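Local coordinates for putative carboxynorspermidine decarboxylase protein (Sinorhizobium meliloti, PDB 3MT1) that probably decarboxylates carboxynorspermidine and carboxyspermidine with pyridoxal 5'-phosphate as cofactor, a step of polyamine biosynthesis carried out as a homodimer, at residues B[143-153]-B[183-191]; B[236-247]-B[311-322]. All blocks are in the same frame, centred on the assembly; numbering follows the deposited sequence.

Interaction 1: residues B[143-153]-B[183-191]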
loop_
_atom_site.group_PDB
_atom_site.type_symbol
_atom_site.label_atom_id
_atom_site.label_comp_id
_atom_site.label_asym_id
_atom_site.label_seq_id
_atom_site.Cartn_x
_atom_site.Cartn_y
_atom_site.Cartn_z
ATOM N N GLU B 143 26.643 7.454 9.530
ATOM C CA GLU B 143 28.047 7.089 9.697
ATOM C C GLU B 143 28.317 6.744 11.162
ATOM O O GLU B 143 27.718 7.336 12.051
ATOM C CB GLU B 143 28.963 8.220 9.218
ATOM C CG GLU B 143 28.764 8.638 7.747
ATOM C CD GLU B 143 29.396 7.673 6.734
ATOM O OE1 GLU B 143 30.187 6.793 7.137
ATOM O OE2 GLU B 143 29.109 7.805 5.524
ATOM N N TRP B 144 29.197 5.777 11.409
ATOM C CA TRP B 144 29.522 5.372 12.770
ATOM C C TRP B 144 30.966 5.686 13.089
ATOM O O TRP B 144 31.332 5.792 14.258
ATOM C CB TRP B 144 29.279 3.868 12.970
ATOM C CG TRP B 144 30.284 2.995 12.266
ATOM C CD1 TRP B 144 31.504 2.594 12.740
ATOM C CD2 TRP B 144 30.157 2.437 10.960
ATOM N NE1 TRP B 144 32.146 1.817 11.805
ATOM C CE2 TRP B 144 31.343 1.703 10.702
ATOM C CE3 TRP B 144 29.159 2.483 9.976
ATOM C CZ2 TRP B 144 31.554 1.013 9.502
ATOM C CZ3 TRP B 144 29.365 1.793 8.775
ATOM C CH2 TRP B 144 30.556 1.066 8.552
ATOM N N ASP B 145 31.788 5.811 12.049
ATOM C CA ASP B 145 33.248 5.908 12.211
ATOM C C ASP B 145 33.723 7.350 12.405
ATOM O O ASP B 145 33.799 8.134 11.449
ATOM C CB ASP B 145 33.959 5.235 11.034
ATOM C CG ASP B 145 35.437 4.990 11.295
ATOM O OD1 ASP B 145 36.074 5.778 12.026
ATOM O OD2 ASP B 145 35.974 4.002 10.747
ATOM N N VAL B 146 34.041 7.666 13.660
ATOM C CA VAL B 146 34.403 9.020 14.111
ATOM C C VAL B 146 35.500 9.683 13.260
ATOM O O VAL B 146 35.307 10.809 12.809
ATOM C CB VAL B 146 34.792 9.031 15.639
ATOM C CG1 VAL B 146 35.550 10.310 16.041
ATOM C CG2 VAL B 146 33.554 8.825 16.511
ATOM N N PRO B 147 36.646 8.995 13.043
ATOM C CA PRO B 147 37.728 9.537 12.210
ATOM C C PRO B 147 37.323 10.015 10.808
ATOM O O PRO B 147 37.778 11.080 10.381
ATOM C CB PRO B 147 38.703 8.361 12.108
ATOM C CG PRO B 147 38.546 7.653 13.403
ATOM C CD PRO B 147 37.084 7.770 13.752
ATOM N N LYS B 148 36.502 9.236 10.099
ATOM C CA LYS B 148 36.019 9.630 8.767
ATOM C C LYS B 148 35.105 10.834 8.874
ATOM O O LYS B 148 35.134 11.720 8.024
ATOM C CB LYS B 148 35.273 8.493 8.056
ATOM C CG LYS B 148 36.155 7.492 7.342
ATOM C CD LYS B 148 36.181 6.150 8.068
ATOM C CE LYS B 148 35.126 5.179 7.536
ATOM N NZ LYS B 148 35.586 4.526 6.278
ATOM N N VAL B 149 34.285 10.855 9.917
ATOM C CA VAL B 149 33.423 12.001 10.177
ATOM C C VAL B 149 34.305 13.259 10.272
ATOM O O VAL B 149 34.145 14.219 9.507
ATOM C CB VAL B 149 32.592 11.805 11.479
ATOM C CG1 VAL B 149 31.839 13.077 11.851
ATOM C CG2 VAL B 149 31.649 10.617 11.357
ATOM N N GLU B 150 35.269 13.203 11.191
ATOM C CA GLU B 150 36.147 14.309 11.503
ATOM C C GLU B 150 36.764 15.010 10.297
ATOM O O GLU B 150 36.957 16.235 10.316
ATOM C CB GLU B 150 37.247 13.831 12.432
ATOM C CG GLU B 150 36.959 14.053 13.900
ATOM C CD GLU B 150 38.153 14.647 14.621
ATOM O OE1 GLU B 150 38.379 15.880 14.501
ATOM O OE2 GLU B 150 38.862 13.874 15.303
ATOM N N ARG B 151 37.070 14.241 9.252
ATOM C CA ARG B 151 37.669 14.808 8.043
ATOM C C ARG B 151 36.702 15.758 7.315
ATOM O O ARG B 151 37.092 16.526 6.428
ATOM C CB ARG B 151 38.182 13.707 7.107
ATOM C CG ARG B 151 39.453 14.128 6.378
ATOM C CD ARG B 151 39.803 13.199 5.251
ATOM N NE ARG B 151 39.942 13.921 3.985
ATOM C CZ ARG B 151 39.022 13.912 3.016
ATOM N NH1 ARG B 151 39.224 14.593 1.894
ATOM N NH2 ARG B 151 37.899 13.217 3.162
ATOM N N VAL B 152 35.442 15.727 7.721
ATOM C CA VAL B 152 34.432 16.459 6.997
ATOM C C VAL B 152 33.633 17.457 7.883
ATOM O O VAL B 152 32.617 18.010 7.471
ATOM C CB VAL B 152 33.598 15.467 6.179
ATOM C CG1 VAL B 152 32.452 14.897 7.005
ATOM C CG2 VAL B 152 33.123 16.108 4.903
HETATM N N MSE B 153 34.173 17.731 9.069
HETATM C CA MSE B 153 33.576 18.636 10.056
HETATM C C MSE B 153 33.519 20.112 9.648
HETATM O O MSE B 153 32.724 20.863 10.176
HETATM C CB MSE B 153 34.315 18.498 11.385
HETATM C CG MSE B 153 34.058 17.184 12.087
HETATM SE SE MSE B 153 32.298 17.107 12.959
HETATM C CE MSE B 153 32.722 18.088 14.557
ATOM N N ARG B 183 29.642 7.489 22.380
ATOM C CA ARG B 183 30.119 7.278 21.011
ATOM C C ARG B 183 30.451 8.573 20.264
ATOM O O ARG B 183 31.374 8.590 19.446
ATOM C CB ARG B 183 29.154 6.392 20.192
ATOM C CG ARG B 183 29.549 4.897 20.137
ATOM C CD ARG B 183 28.437 4.064 19.517
ATOM N NE ARG B 183 28.896 2.783 18.976
ATOM C CZ ARG B 183 29.083 1.667 19.692
ATOM N NH1 ARG B 183 28.857 1.646 21.006
ATOM N NH2 ARG B 183 29.505 0.556 19.091
ATOM N N PHE B 184 29.726 9.653 20.539
ATOM C CA PHE B 184 29.862 10.847 19.710
ATOM C C PHE B 184 29.948 12.147 20.500
ATOM O O PHE B 184 30.101 13.214 19.906
ATOM C CB PHE B 184 28.712 10.953 18.679
ATOM C CG PHE B 184 28.494 9.710 17.848
ATOM C CD1 PHE B 184 27.279 9.041 17.893
ATOM C CD2 PHE B 184 29.503 9.205 17.024
ATOM C CE1 PHE B 184 27.066 7.891 17.134
ATOM C CE2 PHE B 184 29.305 8.042 16.263
ATOM C CZ PHE B 184 28.087 7.389 16.320
ATOM N N GLY B 185 29.848 12.055 21.826
ATOM C CA GLY B 185 29.914 13.214 22.716
ATOM C C GLY B 185 30.974 14.230 22.336
ATOM O O GLY B 185 30.715 15.438 22.314
ATOM N N ALA B 186 32.167 13.745 22.016
ATOM C CA ALA B 186 33.257 14.649 21.675
ATOM C C ALA B 186 32.868 15.461 20.436
ATOM O O ALA B 186 33.041 16.672 20.418
ATOM C CB ALA B 186 34.566 13.884 21.474
ATOM N N LEU B 187 32.289 14.800 19.435
ATOM C CA LEU B 187 31.857 15.468 18.201
ATOM C C LEU B 187 30.627 16.379 18.340
ATOM O O LEU B 187 30.568 17.455 17.743
ATOM C CB LEU B 187 31.608 14.427 17.110
ATOM C CG LEU B 187 32.864 13.703 16.595
ATOM C CD1 LEU B 187 32.488 12.641 15.591
ATOM C CD2 LEU B 187 33.873 14.681 15.974
ATOM N N ILE B 188 29.647 15.934 19.123
ATOM C CA ILE B 188 28.416 16.698 19.345
ATOM C C ILE B 188 28.708 18.101 19.907
ATOM O O ILE B 188 28.192 19.094 19.395
ATOM C CB ILE B 188 27.411 15.893 20.225
ATOM C CG1 ILE B 188 26.917 14.642 19.454
ATOM C CG2 ILE B 188 26.242 16.762 20.661
ATOM C CD1 ILE B 188 26.218 13.566 20.310
ATOM N N ALA B 189 29.561 18.179 20.923
ATOM C CA ALA B 189 29.998 19.471 21.496
ATOM C C ALA B 189 30.416 20.490 20.430
ATOM O O ALA B 189 30.199 21.691 20.611
ATOM C CB ALA B 189 31.147 19.270 22.521
ATOM N N ARG B 190 30.984 20.000 19.324
ATOM C CA ARG B 190 31.609 20.854 18.298
ATOM C C ARG B 190 30.627 21.406 17.261
ATOM O O ARG B 190 30.960 22.330 16.516
ATOM C CB ARG B 190 32.755 20.112 17.588
ATOM C CG ARG B 190 33.955 19.761 18.464
ATOM C CD ARG B 190 34.943 18.810 17.750
ATOM N NE ARG B 190 35.300 19.284 16.406
ATOM C CZ ARG B 190 36.087 18.641 15.539
ATOM N NH1 ARG B 190 36.640 17.469 15.854
ATOM N NH2 ARG B 190 36.315 19.181 14.342
ATOM N N VAL B 191 29.424 20.849 17.201
ATOM C CA VAL B 191 28.426 21.329 16.249
ATOM C C VAL B 191 27.410 22.151 16.996
ATOM O O VAL B 191 27.497 22.278 18.212
ATOM C CB VAL B 191 27.718 20.190 15.485
ATOM C CG1 VAL B 191 28.709 19.420 14.655
ATOM C CG2 VAL B 191 26.995 19.265 16.428
#
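L187 points its forked end between V146, V149 and M153, the central apolar meeting in a contact that joins two helical pieces on the outside of the eight-stranded beta/alpha (TIM-type) barrel of a fold-type III pyridoxal-phosphate decarboxylase. The short helix 146-150 runs beside the last turns of helix 170-190, which precedes barrel strand 193-195; their local axes lie 11.2 Å apart at 15°, so side chains rather than backbones fill the interval. The two methyls of L187 divide the work: CD1 touches CG1 of V149 at 3.8 Å and CG1 of V146, whereas CD2 meets CG of E150 and CE of M153. One turn earlier, F184 lies edge-on to the facing segment, with W144 O in the ring plane, 3.6 Å from CE2, and CG2 of V146 beside CD2. Residue M153, modelled as selenomethionine, folds back at chi2 and chi3 (-76° and -80°), a bend that lays CE against R190. F159 of barrel strand 158-160 touches the side chains of both M153 and L187.

At the exposed end, R190 is used on two sides. CE of M153 rests over one face of its guanidinium, 3.3 Å above the plane and offset to the rim, while the E150 carboxylate stands almost perpendicular to it at the edge. In that salt bridge, 2.7 Å long, NH1 of R190 comes from above the carboxylate plane, whereas OE1 of E150 lies within the guanidinium plane.

Interaction 2: residues B[236-247]-B[311-322]; sequences ITKSTTLEVTVL and KVGDRISFQDAA
The ring of F318 has CG2 of I316, from its own strand, over one face, 3.8 Å above the plane, while CG2 of V244 comes obliquely at CE2 from across the strand pair; F301 stacks on the same ring. The guanidinium of R315 carries CB of E243 over one face and has V244 O near its plane at the edge. A third flat group, the D320 carboxylate, is met from above its plane by K238 N, 2.6 Å from OD1.

These groups decorate an antiparallel ladder in the C-terminal beta domain of the class-II decarboxylases, in which strand 240-251 pairs with strand 315-318. L242 with F318 and V244 with I316 are hydrogen-bonded pairs, and their apolar side chains share one face of the sheet. The non-hydrogen-bonded pairs E243 with S317 and T245 with R315 put polar groups on the other.

There OE1 of E243 accepts two bonds, from S317 OG on the syn side at 2.8 Å and from R315 NH1 on the anti side at 3.1 Å, the latter bent and tilted from both planes; OE2 takes T241 OG1 on its anti lone pair. A valine in place of E243 would probably leave the R315 charge without this mate and the hydroxyls of S317 and T241 without this acceptor. The bends at chi2 and chi3 (71° and 70°) bring the R315 guanidinium over CB of E243. Beyond the ladder, the type II turn K311-D314 is held to V246: G313 N bonds V246 O at 2.9 Å, and V246 N bonds D314 O.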
loop_
_atom_site.group_PDB
_atom_site.type_symbol
_atom_site.label_atom_id
_atom_site.label_comp_id
_atom_site.label_asym_id
_atom_site.label_seq_id
_atom_site.Cartn_x
_atom_site.Cartn_y
_atom_site.Cartn_z
ATOM N N ILE B 236 0.162 12.099 17.044
ATOM C CA ILE B 236 -1.084 11.740 16.436
ATOM C C ILE B 236 -1.768 10.573 17.166
ATOM O O ILE B 236 -2.873 10.155 16.804
ATOM C CB ILE B 236 -0.805 11.497 14.939
ATOM C CG1 ILE B 236 -1.736 12.319 14.121
ATOM C CG2 ILE B 236 -0.664 10.015 14.502
ATOM C CD1 ILE B 236 -1.205 13.695 13.946
ATOM N N THR B 237 -1.071 10.081 18.194
ATOM C CA THR B 237 -1.458 8.944 19.009
ATOM C C THR B 237 -2.893 9.096 19.519
ATOM O O THR B 237 -3.269 10.144 20.039
ATOM C CB THR B 237 -0.414 8.744 20.177
ATOM O OG1 THR B 237 -0.463 7.404 20.694
ATOM C CG2 THR B 237 -0.624 9.733 21.325
ATOM N N LYS B 238 -3.704 8.054 19.337
ATOM C CA LYS B 238 -5.073 7.997 19.904
ATOM C C LYS B 238 -5.980 9.161 19.487
ATOM O O LYS B 238 -6.994 9.437 20.142
ATOM C CB LYS B 238 -5.013 7.914 21.442
ATOM C CG LYS B 238 -4.360 6.635 21.956
ATOM C CD LYS B 238 -4.137 6.723 23.454
ATOM C CE LYS B 238 -2.659 6.420 23.811
ATOM N NZ LYS B 238 -2.251 5.002 23.494
ATOM N N SER B 239 -5.616 9.847 18.414
ATOM C CA SER B 239 -6.348 11.027 18.019
ATOM C C SER B 239 -7.409 10.708 17.015
ATOM O O SER B 239 -8.378 11.465 16.889
ATOM C CB SER B 239 -5.438 12.073 17.391
ATOM O OG SER B 239 -5.206 11.744 16.029
ATOM N N THR B 240 -7.211 9.616 16.279
ATOM C CA THR B 240 -7.988 9.364 15.081
ATOM C C THR B 240 -8.551 7.948 15.059
ATOM O O THR B 240 -7.900 7.025 15.487
ATOM C CB THR B 240 -7.083 9.584 13.848
ATOM O OG1 THR B 240 -6.533 10.919 13.895
ATOM C CG2 THR B 240 -7.830 9.359 12.513
ATOM N N THR B 241 -9.755 7.784 14.518
ATOM C CA THR B 241 -10.344 6.456 14.328
ATOM C C THR B 241 -10.630 6.175 12.849
ATOM O O THR B 241 -10.765 7.116 12.049
ATOM C CB THR B 241 -11.654 6.320 15.108
ATOM O OG1 THR B 241 -12.512 7.427 14.764
ATOM C CG2 THR B 241 -11.395 6.319 16.652
ATOM N N LEU B 242 -10.706 4.890 12.485
ATOM C CA LEU B 242 -11.250 4.497 11.189
ATOM C C LEU B 242 -12.673 3.935 11.398
ATOM O O LEU B 242 -12.827 2.853 11.958
ATOM C CB LEU B 242 -10.334 3.471 10.460
ATOM C CG LEU B 242 -10.834 2.831 9.145
ATOM C CD1 LEU B 242 -11.245 3.870 8.075
ATOM C CD2 LEU B 242 -9.877 1.731 8.545
ATOM N N GLU B 243 -13.692 4.663 10.939
ATOM C CA GLU B 243 -15.082 4.256 11.082
ATOM C C GLU B 243 -15.574 3.286 9.996
ATOM O O GLU B 243 -15.495 3.608 8.807
ATOM C CB GLU B 243 -15.954 5.507 11.106
ATOM C CG GLU B 243 -15.541 6.511 12.194
ATOM C CD GLU B 243 -15.614 5.942 13.617
ATOM O OE1 GLU B 243 -16.592 5.213 13.968
ATOM O OE2 GLU B 243 -14.684 6.232 14.398
ATOM N N VAL B 244 -16.088 2.118 10.384
ATOM C CA VAL B 244 -16.588 1.139 9.393
ATOM C C VAL B 244 -17.972 0.524 9.753
ATOM O O VAL B 244 -18.434 0.630 10.893
ATOM C CB VAL B 244 -15.592 -0.034 9.115
ATOM C CG1 VAL B 244 -14.210 0.478 8.717
ATOM C CG2 VAL B 244 -15.494 -0.968 10.327
ATOM N N THR B 245 -18.597 -0.125 8.770
ATOM C CA THR B 245 -19.883 -0.735 8.922
ATOM C C THR B 245 -19.710 -2.213 8.662
ATOM O O THR B 245 -18.870 -2.598 7.863
ATOM C CB THR B 245 -20.910 -0.128 7.922
ATOM O OG1 THR B 245 -21.055 1.268 8.187
ATOM C CG2 THR B 245 -22.263 -0.726 8.104
ATOM N N VAL B 246 -20.510 -3.042 9.338
ATOM C CA VAL B 246 -20.565 -4.474 9.025
ATOM C C VAL B 246 -21.485 -4.649 7.840
ATOM O O VAL B 246 -22.543 -4.030 7.781
ATOM C CB VAL B 246 -21.065 -5.284 10.207
ATOM C CG1 VAL B 246 -21.373 -6.731 9.813
ATOM C CG2 VAL B 246 -20.036 -5.216 11.334
ATOM N N LEU B 247 -21.056 -5.467 6.888
ATOM C CA LEU B 247 -21.792 -5.690 5.651
ATOM C C LEU B 247 -22.361 -7.114 5.552
ATOM O O LEU B 247 -23.368 -7.338 4.896
ATOM C CB LEU B 247 -20.881 -5.419 4.449
ATOM C CG LEU B 247 -20.255 -4.053 4.241
ATOM C CD1 LEU B 247 -19.394 -4.184 3.066
ATOM C CD2 LEU B 247 -21.290 -2.966 4.000
ATOM N N LYS B 311 -24.626 -7.227 13.746
ATOM C CA LYS B 311 -25.617 -7.305 12.688
ATOM C C LYS B 311 -25.147 -6.467 11.525
ATOM O O LYS B 311 -24.461 -5.461 11.717
ATOM C CB LYS B 311 -26.983 -6.773 13.162
ATOM C CG LYS B 311 -27.419 -7.174 14.581
ATOM C CD LYS B 311 -28.173 -5.991 15.247
ATOM C CE LYS B 311 -28.529 -6.256 16.720
ATOM N NZ LYS B 311 -29.476 -7.401 16.853
ATOM N N VAL B 312 -25.528 -6.868 10.318
ATOM C CA VAL B 312 -25.339 -6.034 9.140
ATOM C C VAL B 312 -25.849 -4.603 9.439
ATOM O O VAL B 312 -26.982 -4.429 9.859
ATOM C CB VAL B 312 -26.066 -6.649 7.902
ATOM C CG1 VAL B 312 -26.019 -5.696 6.673
ATOM C CG2 VAL B 312 -25.505 -8.030 7.559
ATOM N N GLY B 313 -25.001 -3.595 9.246
ATOM C CA GLY B 313 -25.369 -2.201 9.492
ATOM C C GLY B 313 -24.668 -1.611 10.707
ATOM O O GLY B 313 -24.639 -0.405 10.888
ATOM N N ASP B 314 -24.096 -2.471 11.543
ATOM C CA ASP B 314 -23.480 -2.036 12.796
ATOM C C ASP B 314 -22.158 -1.377 12.524
ATOM O O ASP B 314 -21.428 -1.769 11.608
ATOM C CB ASP B 314 -23.297 -3.206 13.770
ATOM C CG ASP B 314 -24.630 -3.694 14.369
ATOM O OD1 ASP B 314 -25.666 -2.999 14.194
ATOM O OD2 ASP B 314 -24.637 -4.769 15.025
ATOM N N ARG B 315 -21.864 -0.380 13.343
ATOM C CA ARG B 315 -20.763 0.502 13.136
ATOM C C ARG B 315 -19.655 0.067 14.065
ATOM O O ARG B 315 -19.905 -0.177 15.239
ATOM C CB ARG B 315 -21.203 1.923 13.469
ATOM C CG ARG B 315 -20.040 2.830 13.772
ATOM C CD ARG B 315 -19.237 3.143 12.470
ATOM N NE ARG B 315 -20.060 4.001 11.631
ATOM C CZ ARG B 315 -20.145 5.305 11.831
ATOM N NH1 ARG B 315 -19.428 5.842 12.806
ATOM N NH2 ARG B 315 -20.916 6.068 11.064
ATOM N N ILE B 316 -18.436 -0.031 13.526
ATOM C CA ILE B 316 -17.224 -0.375 14.279
ATOM C C ILE B 316 -16.136 0.700 14.073
ATOM O O ILE B 316 -15.910 1.125 12.945
ATOM C CB ILE B 316 -16.705 -1.773 13.826
ATOM C CG1 ILE B 316 -17.600 -2.895 14.390
ATOM C CG2 ILE B 316 -15.213 -2.003 14.211
ATOM C CD1 ILE B 316 -17.426 -4.231 13.689
ATOM N N SER B 317 -15.482 1.127 15.150
ATOM C CA SER B 317 -14.426 2.150 15.099
ATOM C C SER B 317 -13.024 1.580 15.390
ATOM O O SER B 317 -12.710 1.258 16.526
ATOM C CB SER B 317 -14.697 3.280 16.120
ATOM O OG SER B 317 -16.068 3.611 16.202
ATOM N N PHE B 318 -12.155 1.482 14.394
ATOM C CA PHE B 318 -10.786 1.087 14.724
ATOM C C PHE B 318 -10.055 2.242 15.342
ATOM O O PHE B 318 -10.058 3.343 14.829
ATOM C CB PHE B 318 -10.068 0.439 13.538
ATOM C CG PHE B 318 -10.733 -0.825 13.105
ATOM C CD1 PHE B 318 -10.772 -1.917 13.954
ATOM C CD2 PHE B 318 -11.407 -0.904 11.885
ATOM C CE1 PHE B 318 -11.427 -3.095 13.587
ATOM C CE2 PHE B 318 -12.064 -2.072 11.491
ATOM C CZ PHE B 318 -12.080 -3.174 12.357
ATOM N N GLN B 319 -9.445 1.974 16.468
ATOM C CA GLN B 319 -8.833 3.020 17.271
ATOM C C GLN B 319 -7.421 3.319 16.790
ATOM O O GLN B 319 -6.792 2.488 16.111
ATOM C CB GLN B 319 -8.819 2.608 18.755
ATOM C CG GLN B 319 -10.195 2.309 19.328
ATOM C CD GLN B 319 -11.141 3.513 19.296
ATOM O OE1 GLN B 319 -10.799 4.633 19.716
ATOM N NE2 GLN B 319 -12.341 3.280 18.787
ATOM N N ASP B 320 -6.931 4.497 17.166
ATOM C CA ASP B 320 -5.576 4.930 16.867
ATOM C C ASP B 320 -5.165 4.687 15.426
ATOM O O ASP B 320 -4.168 4.024 15.167
ATOM C CB ASP B 320 -4.572 4.241 17.784
ATOM C CG ASP B 320 -3.304 5.047 17.931
ATOM O OD1 ASP B 320 -3.338 6.239 17.533
ATOM O OD2 ASP B 320 -2.296 4.522 18.458
ATOM N N ALA B 321 -5.918 5.239 14.490
ATOM C CA ALA B 321 -5.666 4.975 13.106
ATOM C C ALA B 321 -4.994 6.105 12.318
ATOM O O ALA B 321 -5.013 6.068 11.101
ATOM C CB ALA B 321 -6.967 4.570 12.441
ATOM N N ALA B 322 -4.375 7.090 12.967
ATOM C CA ALA B 322 -3.809 8.233 12.208
ATOM C C ALA B 322 -2.413 8.021 11.602
ATOM O O ALA B 322 -2.118 8.543 10.515
ATOM C CB ALA B 322 -3.836 9.518 13.034
#

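In the fold
Interactions 1 and 2 show how one chain combines helix packing in one domain with strand pairing in another. Interaction 1 belongs to the outer layer of the beta/alpha barrel, its centre 28 Å from that of the chain; interaction 2 lies in the beta domain on the opposite side, 19 Å from the same point. Their centres are 47 Å apart and their nearest atoms about 26 Å, so they do not touch. Interaction 2 alone comes near the predicted substrate-binding residues: the side chain of D320 is about 4 Å from that of E233, and the side chain of A321 about 10 Å from that of D269. Its far end packs L247 and V312 against A80 and R106 of the second subunit.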